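Lipoprotein (Mycoplasma mycoides subsp. capri, PDB 7ADK) probably acts as a peptidase with a chymotrypsin-like (PA clan) fold, like other members of its mycoplasma family, which includes immunoglobulin-cleaving proteases. Local coordinates at residues B[283-288]-B[584-589]; B[428-433]-B[837-842]; B[439-444]-B[546-551]. All coordinates share one frame; numbering follows the deposited sequence.

Interaction 1 (B[283-288]-B[584-589])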
loop_
_atom_site.group_PDB
_atom_site.type_symbol
_atom_site.label_atom_id
_atom_site.label_comp_id
_atom_site.label_asym_id
_atom_site.label_seq_id
_atom_site.Cartn_x
_atom_site.Cartn_y
_atom_site.Cartn_z
ATOM N N LEU B 283 7.074 17.311 7.222
ATOM C CA LEU B 283 5.952 18.167 6.916
ATOM C C LEU B 283 6.457 19.574 7.160
ATOM O O LEU B 283 7.266 19.793 8.054
ATOM C CB LEU B 283 4.789 17.750 7.829
ATOM C CG LEU B 283 3.606 18.714 7.985
ATOM C CD1 LEU B 283 2.489 17.980 8.722
ATOM C CD2 LEU B 283 3.964 19.961 8.795
ATOM N N ALA B 284 6.008 20.522 6.368
ATOM C CA ALA B 284 6.553 21.875 6.348
ATOM C C ALA B 284 8.010 22.061 5.901
ATOM O O ALA B 284 8.264 23.041 5.225
ATOM C CB ALA B 284 6.223 22.632 7.621
ATOM N N ARG B 285 8.958 21.192 6.244
ATOM C CA ARG B 285 10.387 21.482 6.075
ATOM C C ARG B 285 11.053 20.606 5.033
ATOM O O ARG B 285 11.615 21.128 4.075
ATOM C CB ARG B 285 11.131 21.432 7.417
ATOM C CG ARG B 285 10.522 22.292 8.522
ATOM C CD ARG B 285 10.564 23.791 8.293
ATOM N NE ARG B 285 9.906 24.468 9.424
ATOM C CZ ARG B 285 8.665 24.915 9.455
ATOM N NH1 ARG B 285 8.053 25.384 8.412
ATOM N NH2 ARG B 285 7.981 24.885 10.553
ATOM N N THR B 286 10.986 19.289 5.164
ATOM C CA THR B 286 11.468 18.354 4.130
ATOM C C THR B 286 10.429 18.220 3.046
ATOM O O THR B 286 9.979 17.133 2.696
ATOM C CB THR B 286 11.901 16.995 4.655
ATOM O OG1 THR B 286 12.707 17.239 5.772
ATOM C CG2 THR B 286 12.736 16.262 3.604
ATOM N N LEU B 287 9.947 19.381 2.621
ATOM C CA LEU B 287 8.650 19.503 2.023
ATOM C C LEU B 287 8.596 18.664 0.751
ATOM O O LEU B 287 7.740 17.773 0.706
ATOM C CB LEU B 287 8.179 20.992 1.995
ATOM C CG LEU B 287 8.789 22.049 1.051
ATOM C CD1 LEU B 287 8.087 22.089 -0.303
ATOM C CD2 LEU B 287 8.614 23.439 1.632
ATOM N N PRO B 288 9.478 18.841 -0.251
ATOM C CA PRO B 288 9.158 18.378 -1.558
ATOM C C PRO B 288 9.799 17.039 -1.905
ATOM O O PRO B 288 11.022 16.867 -1.922
ATOM C CB PRO B 288 9.616 19.489 -2.483
ATOM C CG PRO B 288 10.697 20.246 -1.730
ATOM C CD PRO B 288 10.717 19.584 -0.352
ATOM N N ASN B 584 4.746 25.834 2.798
ATOM C CA ASN B 584 4.163 25.555 4.122
ATOM C C ASN B 584 4.441 26.673 5.146
ATOM O O ASN B 584 4.638 26.442 6.338
ATOM C CB ASN B 584 4.610 24.175 4.599
ATOM C CG ASN B 584 3.783 23.006 4.111
ATOM O OD1 ASN B 584 2.574 23.036 4.098
ATOM N ND2 ASN B 584 4.394 21.894 3.806
ATOM N N ASN B 585 4.487 27.904 4.656
ATOM C CA ASN B 585 4.751 29.142 5.371
ATOM C C ASN B 585 6.057 29.168 6.199
ATOM O O ASN B 585 6.082 29.706 7.301
ATOM C CB ASN B 585 3.489 29.550 6.137
ATOM C CG ASN B 585 3.420 31.034 6.399
ATOM O OD1 ASN B 585 4.233 31.838 5.978
ATOM N ND2 ASN B 585 2.417 31.476 7.096
ATOM N N TYR B 586 7.151 28.620 5.666
ATOM C CA TYR B 586 8.479 28.623 6.323
ATOM C C TYR B 586 8.993 30.020 6.722
ATOM O O TYR B 586 9.747 30.164 7.686
ATOM C CB TYR B 586 9.486 27.936 5.383
ATOM C CG TYR B 586 10.883 27.804 5.951
ATOM C CD1 TYR B 586 11.131 26.949 7.040
ATOM C CD2 TYR B 586 11.976 28.438 5.331
ATOM C CE1 TYR B 586 12.441 26.740 7.503
ATOM C CE2 TYR B 586 13.291 28.241 5.802
ATOM C CZ TYR B 586 13.517 27.388 6.895
ATOM O OH TYR B 586 14.763 27.139 7.365
ATOM N N SER B 587 8.567 31.074 6.040
ATOM C CA SER B 587 8.840 32.463 6.430
ATOM C C SER B 587 8.322 32.803 7.826
ATOM O O SER B 587 9.064 33.329 8.651
ATOM C CB SER B 587 8.215 33.419 5.419
ATOM O OG SER B 587 8.492 34.762 5.725
ATOM N N GLU B 588 7.059 32.510 8.117
ATOM C CA GLU B 588 6.393 32.919 9.359
ATOM C C GLU B 588 6.397 31.851 10.451
ATOM O O GLU B 588 6.174 32.166 11.619
ATOM C CB GLU B 588 4.962 33.392 9.061
ATOM C CG GLU B 588 4.882 34.582 8.102
ATOM C CD GLU B 588 5.854 35.699 8.482
ATOM O OE1 GLU B 588 5.780 36.212 9.617
ATOM O OE2 GLU B 588 6.709 36.059 7.651
ATOM N N SER B 589 6.937 30.659 10.186
ATOM C CA SER B 589 7.409 29.714 11.216
ATOM C C SER B 589 8.603 30.180 12.090
ATOM O O SER B 589 9.549 30.810 11.599
ATOM C CB SER B 589 7.759 28.394 10.547
ATOM O OG SER B 589 8.164 27.493 11.550
#
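R285 and Y586 make the close-fitting part of this loop-to-loop contact. A turn about the CB-CG bond of the arginine (chi2 -66°) lays its CD against the ring atom CD1 of Y586, 3.4 Å away. Beyond CD, the guanidinium runs on past the ring, the two planes 35° apart, with NE near the ring plane at its edge. The polar end is held from outside the pair, for R285 NE donates to the backbone O of K591. S589 lies over one face of the guanidinium; its OG comes within 2.8 Å of R285 NH2, but at a poor angle for a hydrogen bond. Nearer the backbones, A284 CB meets N584 CB at 3.8 Å, and the N584 amide is held by the end of strand 461-467 and the chain just after it, ND2 giving to L467 O and OD1 receiving from S469 N. The solvent side is looser: N585, S587 and E588 lie outside the interface, and S587 OG bonds E588 OE2 at 2.9 Å. The contact thus sits between strand 461-467, touched by N584 and L287, and strand 421-433, where Y586 packs on I428 and gives its hydroxyl bond to M429 O.

Interaction 2 (B[428-433]-B[837-842])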
loop_
_atom_site.group_PDB
_atom_site.type_symbol
_atom_site.label_atom_id
_atom_site.label_comp_id
_atom_site.label_asym_id
_atom_site.label_seq_id
_atom_site.Cartn_x
_atom_site.Cartn_y
_atom_site.Cartn_z
ATOM N N ILE B 428 13.723 22.513 2.598
ATOM C CA ILE B 428 13.882 23.959 2.635
ATOM C C ILE B 428 14.938 24.289 3.703
ATOM O O ILE B 428 14.807 23.875 4.856
ATOM C CB ILE B 428 12.492 24.598 2.850
ATOM C CG1 ILE B 428 12.434 26.040 2.344
ATOM C CG2 ILE B 428 11.951 24.497 4.285
ATOM C CD1 ILE B 428 10.974 26.461 2.115
ATOM N N MET B 429 16.002 25.008 3.338
ATOM C CA MET B 429 17.025 25.412 4.295
ATOM C C MET B 429 17.101 26.920 4.494
ATOM O O MET B 429 17.310 27.371 5.612
ATOM C CB MET B 429 18.373 24.779 3.957
ATOM C CG MET B 429 19.142 25.397 2.790
ATOM S SD MET B 429 20.920 25.078 2.843
ATOM C CE MET B 429 20.919 23.364 2.337
ATOM N N ASP B 430 16.888 27.724 3.456
ATOM C CA ASP B 430 17.159 29.158 3.506
ATOM C C ASP B 430 16.290 29.954 2.518
ATOM O O ASP B 430 15.694 29.396 1.596
ATOM C CB ASP B 430 18.665 29.363 3.271
ATOM C CG ASP B 430 19.196 30.745 3.621
ATOM O OD1 ASP B 430 18.543 31.465 4.386
ATOM O OD2 ASP B 430 20.282 31.119 3.127
ATOM N N TYR B 431 16.233 31.270 2.701
ATOM C CA TYR B 431 15.718 32.223 1.722
ATOM C C TYR B 431 16.499 33.540 1.747
ATOM O O TYR B 431 16.895 34.024 2.801
ATOM C CB TYR B 431 14.214 32.451 1.897
ATOM C CG TYR B 431 13.723 32.920 3.252
ATOM C CD1 TYR B 431 13.805 34.273 3.626
ATOM C CD2 TYR B 431 13.105 31.998 4.110
ATOM C CE1 TYR B 431 13.249 34.701 4.841
ATOM C CE2 TYR B 431 12.559 32.414 5.330
ATOM C CZ TYR B 431 12.621 33.770 5.692
ATOM O OH TYR B 431 12.107 34.159 6.879
ATOM N N LEU B 432 16.681 34.139 0.575
ATOM C CA LEU B 432 17.304 35.448 0.423
ATOM C C LEU B 432 16.359 36.501 0.998
ATOM O O LEU B 432 15.166 36.462 0.719
ATOM C CB LEU B 432 17.602 35.653 -1.068
ATOM C CG LEU B 432 18.248 36.981 -1.455
ATOM C CD1 LEU B 432 19.654 37.138 -0.903
ATOM C CD2 LEU B 432 18.334 37.062 -2.966
ATOM N N ASP B 433 16.851 37.415 1.825
ATOM C CA ASP B 433 16.007 38.323 2.601
ATOM C C ASP B 433 16.180 39.789 2.168
ATOM O O ASP B 433 17.062 40.497 2.655
ATOM C CB ASP B 433 16.251 38.058 4.094
ATOM C CG ASP B 433 15.245 38.771 4.999
ATOM O OD1 ASP B 433 14.452 39.584 4.499
ATOM O OD2 ASP B 433 15.213 38.479 6.210
ATOM N N SER B 837 20.126 36.863 4.648
ATOM C CA SER B 837 19.507 35.550 4.405
ATOM C C SER B 837 18.858 35.018 5.682
ATOM O O SER B 837 19.251 35.442 6.764
ATOM C CB SER B 837 20.566 34.551 3.946
ATOM O OG SER B 837 20.120 33.808 2.852
ATOM N N ALA B 838 17.932 34.064 5.628
ATOM C CA ALA B 838 17.333 33.495 6.836
ATOM C C ALA B 838 18.343 32.752 7.746
ATOM O O ALA B 838 18.241 32.845 8.967
ATOM C CB ALA B 838 16.165 32.602 6.433
ATOM N N LEU B 839 19.338 32.056 7.183
ATOM C CA LEU B 839 20.487 31.509 7.925
ATOM C C LEU B 839 21.573 32.543 8.271
ATOM O O LEU B 839 22.339 32.337 9.205
ATOM C CB LEU B 839 21.140 30.373 7.119
ATOM C CG LEU B 839 20.353 29.065 7.038
ATOM C CD1 LEU B 839 21.119 28.075 6.181
ATOM C CD2 LEU B 839 20.148 28.425 8.394
ATOM N N PHE B 840 21.660 33.638 7.526
ATOM C CA PHE B 840 22.757 34.604 7.546
ATOM C C PHE B 840 22.212 36.023 7.738
ATOM O O PHE B 840 22.315 36.879 6.865
ATOM C CB PHE B 840 23.633 34.416 6.294
ATOM C CG PHE B 840 24.280 33.045 6.188
ATOM C CD1 PHE B 840 25.414 32.750 6.959
ATOM C CD2 PHE B 840 23.744 32.046 5.355
ATOM C CE1 PHE B 840 25.985 31.469 6.922
ATOM C CE2 PHE B 840 24.323 30.769 5.316
ATOM C CZ PHE B 840 25.439 30.475 6.102
ATOM N N GLN B 841 21.548 36.275 8.863
ATOM C CA GLN B 841 20.777 37.510 9.092
ATOM C C GLN B 841 21.644 38.758 9.312
ATOM O O GLN B 841 21.172 39.877 9.147
ATOM C CB GLN B 841 19.801 37.313 10.253
ATOM C CG GLN B 841 18.748 36.253 9.942
ATOM C CD GLN B 841 17.895 35.895 11.142
ATOM O OE1 GLN B 841 17.464 36.729 11.923
ATOM N NE2 GLN B 841 17.604 34.637 11.335
ATOM N N ASN B 842 22.925 38.570 9.628
ATOM C CA ASN B 842 23.964 39.602 9.618
ATOM C C ASN B 842 24.750 39.689 8.284
ATOM O O ASN B 842 25.667 40.500 8.170
ATOM C CB ASN B 842 24.888 39.384 10.832
ATOM C CG ASN B 842 24.179 39.488 12.173
ATOM O OD1 ASN B 842 23.448 38.599 12.578
ATOM N ND2 ASN B 842 24.377 40.551 12.909
#
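Y431 turns the flat of its ring toward A838, whose CB stands almost exactly over the centre: 3.6 Å from the centroid and only 6° off the ring normal, a well-formed CH-pi contact. The ring is put there by chi1 of 56°, which sets CG between the backbone N and the carbonyl carbon. The backbone beside it works with the side chain, since A838 N donates to Y431 O at 3.0 Å with the N-H in the carbonyl plane, so the methyl and the amide of one residue are both fixed by Y431.

D430, one residue back along the strand, sends its carboxylate toward the turn 837-839, with CG anti to the backbone N (chi1 -166°). Its two oxygens divide the work. L839 N donates to D430 OD1 at 3.0 Å, nearly straight at the hydrogen but approaching from well above the carboxylate plane. D430 OD2 accepts from S837 OG at 2.7 Å on its syn side, and a second hydroxyl, that of Y824, bonds to the same oxygen. L839 packs on the aspartate's CB and on the backbone before it, its CD1 4.0 Å from D430 CB and its CG 3.8 Å from M429 O.

In the backbone, M429 and D430 both face Y444, a classic beta bulge in strand 421-433, and further on L432 pairs with S837 as an antiparallel, non-hydrogen-bonded pair that brings strand 836-837 to this strand's edge. Helix 824-831 borders the site through M828, which touches D430, L432 and S837.

Two hydroxyl groups and a backbone N-H converging on one buried carboxylate would be expected to favour the anion; the same bonds, with the A838 methyl on the Y431 ring, fasten the turn after strand 836-837.

Interaction 3 (B[439-444]-B[546-551])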
loop_
_atom_site.group_PDB
_atom_site.type_symbol
_atom_site.label_atom_id
_atom_site.label_comp_id
_atom_site.label_asym_id
_atom_site.label_seq_id
_atom_site.Cartn_x
_atom_site.Cartn_y
_atom_site.Cartn_z
ATOM N N ASN B 439 8.027 39.092 3.410
ATOM C CA ASN B 439 7.403 38.327 2.318
ATOM C C ASN B 439 8.452 37.837 1.291
ATOM O O ASN B 439 8.618 38.471 0.248
ATOM C CB ASN B 439 6.241 39.147 1.686
ATOM C CG ASN B 439 6.557 40.564 1.206
ATOM O OD1 ASN B 439 7.514 41.210 1.600
ATOM N ND2 ASN B 439 5.750 41.114 0.343
ATOM N N PRO B 440 9.189 36.740 1.565
ATOM C CA PRO B 440 10.255 36.232 0.697
ATOM C C PRO B 440 9.734 35.447 -0.511
ATOM O O PRO B 440 8.682 34.823 -0.452
ATOM C CB PRO B 440 11.112 35.349 1.601
ATOM C CG PRO B 440 10.088 34.767 2.560
ATOM C CD PRO B 440 9.114 35.918 2.761
ATOM N N THR B 441 10.495 35.435 -1.602
ATOM C CA THR B 441 10.136 34.754 -2.866
ATOM C C THR B 441 11.204 33.809 -3.429
ATOM O O THR B 441 10.893 32.973 -4.276
ATOM C CB THR B 441 9.800 35.780 -3.958
ATOM O OG1 THR B 441 10.928 36.576 -4.230
ATOM C CG2 THR B 441 8.663 36.707 -3.580
ATOM N N LYS B 442 12.452 33.894 -2.957
ATOM C CA LYS B 442 13.611 33.179 -3.500
ATOM C C LYS B 442 14.231 32.273 -2.442
ATOM O O LYS B 442 14.779 32.742 -1.449
ATOM C CB LYS B 442 14.579 34.226 -4.059
ATOM C CG LYS B 442 15.633 33.634 -4.993
ATOM C CD LYS B 442 16.303 34.760 -5.781
ATOM C CE LYS B 442 17.146 34.202 -6.918
ATOM N NZ LYS B 442 17.219 35.128 -8.064
ATOM N N PHE B 443 14.098 30.968 -2.654
ATOM C CA PHE B 443 14.314 29.916 -1.656
ATOM C C PHE B 443 15.418 28.951 -2.072
ATOM O O PHE B 443 15.606 28.698 -3.256
ATOM C CB PHE B 443 13.017 29.142 -1.423
ATOM C CG PHE B 443 11.971 29.899 -0.641
ATOM C CD1 PHE B 443 11.152 30.841 -1.273
ATOM C CD2 PHE B 443 11.823 29.660 0.727
ATOM C CE1 PHE B 443 10.161 31.511 -0.552
ATOM C CE2 PHE B 443 10.827 30.324 1.454
ATOM C CZ PHE B 443 9.992 31.240 0.809
ATOM N N TYR B 444 16.122 28.394 -1.086
ATOM C CA TYR B 444 17.237 27.473 -1.244
ATOM C C TYR B 444 16.938 26.162 -0.543
ATOM O O TYR B 444 16.461 26.132 0.595
ATOM C CB TYR B 444 18.540 28.092 -0.742
ATOM C CG TYR B 444 18.846 29.417 -1.381
ATOM C CD1 TYR B 444 18.231 30.577 -0.894
ATOM C CD2 TYR B 444 19.654 29.481 -2.523
ATOM C CE1 TYR B 444 18.343 31.781 -1.601
ATOM C CE2 TYR B 444 19.799 30.699 -3.201
ATOM C CZ TYR B 444 19.105 31.836 -2.775
ATOM O OH TYR B 444 19.119 32.956 -3.534
ATOM N N ASP B 546 13.339 30.383 -7.614
ATOM C CA ASP B 546 12.850 31.767 -7.600
ATOM C C ASP B 546 11.374 31.826 -8.009
ATOM O O ASP B 546 11.033 31.909 -9.188
ATOM C CB ASP B 546 13.772 32.634 -8.470
ATOM C CG ASP B 546 13.513 34.146 -8.371
ATOM O OD1 ASP B 546 12.468 34.575 -7.853
ATOM O OD2 ASP B 546 14.421 34.905 -8.775
ATOM N N PHE B 547 10.469 31.724 -7.021
ATOM C CA PHE B 547 9.033 31.643 -7.300
ATOM C C PHE B 547 8.453 32.932 -7.904
ATOM O O PHE B 547 7.462 32.865 -8.629
ATOM C CB PHE B 547 8.271 31.274 -6.029
ATOM C CG PHE B 547 8.565 29.885 -5.508
ATOM C CD1 PHE B 547 8.124 28.768 -6.249
ATOM C CD2 PHE B 547 9.266 29.709 -4.309
ATOM C CE1 PHE B 547 8.394 27.472 -5.779
ATOM C CE2 PHE B 547 9.526 28.409 -3.831
ATOM C CZ PHE B 547 9.091 27.300 -4.576
ATOM N N ALA B 548 9.092 34.096 -7.702
ATOM C CA ALA B 548 8.687 35.350 -8.338
ATOM C C ALA B 548 8.900 35.353 -9.865
ATOM O O ALA B 548 8.347 36.207 -10.564
ATOM C CB ALA B 548 9.422 36.509 -7.688
ATOM N N LYS B 549 9.631 34.366 -10.409
ATOM C CA LYS B 549 9.618 34.001 -11.832
ATOM C C LYS B 549 9.347 32.514 -12.071
ATOM O O LYS B 549 9.868 31.939 -13.006
ATOM C CB LYS B 549 10.820 34.565 -12.609
ATOM C CG LYS B 549 12.196 34.083 -12.142
ATOM C CD LYS B 549 13.287 34.487 -13.136
ATOM C CE LYS B 549 14.654 34.468 -12.479
ATOM N NZ LYS B 549 15.755 34.694 -13.409
ATOM N N LEU B 550 8.488 31.902 -11.262
ATOM C CA LEU B 550 7.736 30.694 -11.638
ATOM C C LEU B 550 6.224 30.949 -11.613
ATOM O O LEU B 550 5.485 30.320 -12.367
ATOM C CB LEU B 550 8.071 29.511 -10.721
ATOM C CG LEU B 550 9.443 28.860 -10.896
ATOM C CD1 LEU B 550 9.596 27.761 -9.872
ATOM C CD2 LEU B 550 9.625 28.234 -12.268
ATOM N N LEU B 551 5.759 31.876 -10.775
ATOM C CA LEU B 551 4.374 32.352 -10.749
ATOM C C LEU B 551 4.127 33.555 -11.682
ATOM O O LEU B 551 3.023 34.094 -11.736
ATOM C CB LEU B 551 3.965 32.609 -9.297
ATOM C CG LEU B 551 4.186 31.434 -8.343
ATOM C CD1 LEU B 551 3.887 31.834 -6.931
ATOM C CD2 LEU B 551 3.342 30.263 -8.706
#
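D546 and K442 meet across the strand pair by a salt bridge, D546 OD2 to K442 NZ at 2.9 Å. D546 has the largest surface buried by the contact in 546-551, and its carboxylate is approached from above its plane, 39° out of it. The lysine chain is extended beyond CG, and it crosses the aspartate at a slant, with K442 CD 3.5 Å and K442 CE 3.4 Å from D546 OD2, so the methylene groups add packing to the charge pairing. E544 OE1 is a second acidic neighbour of K442 NZ, though only as a long, weak ion pair.

K442 and D546 themselves are an antiparallel, non-hydrogen-bonded pair, which places the contact where strand 442-447 joins strand 541-546 in the large antiparallel sheet. At this point the second strand ends and the chain turns into a short 3-10 segment, 547-548. This sheet is probably one of the two antiparallel beta-barrels of a PA-clan peptidase.

T441, the residue with the largest buried surface on its own segment, receives the first N-H of that turn: F547 N donates to T441 O at 3.0 Å, tilted 21° from the carbonyl plane. Its side chain meets A548 instead, with OG1 and CB each close to A548 CB.

F547 completes the trio. Its ring presents an edge to F443, whose CD1 lies close to the F547 ring plane and 3.7 Å from F547 CD2; the centroids stand 5.9 Å apart with the ring planes inclined at 63°, an oblique aromatic pair. T441 O also lies near the plane of the F547 ring, at its edge. Against these side chains, I579 of helix 575-582 touches T441, F443 and F547, while F491 of strand 486-493 packs against F547.

How the interactions relate
All three contacts gather on one side of the chain's centre, their own centres 13 to 14 Å apart. Strand 421-433 links them: interaction 2 lies on it, interaction 1 reaches it through R285 and Y586, and the strand of interaction 3, 442-447, is its neighbour, with D430 and M429 bonded to Y444. Interactions 1 and 2 are mostly buried, whereas interaction 3 is partly buried. Chemistry varies with the elements joined. Interaction 1 joins two loops by packing and borrows its polar partners from elsewhere; interaction 2 uses a buried aspartate to hold a turn at a strand edge; interaction 3 places a salt bridge toward one side of the sheet and an aromatic pair toward helix 575-582.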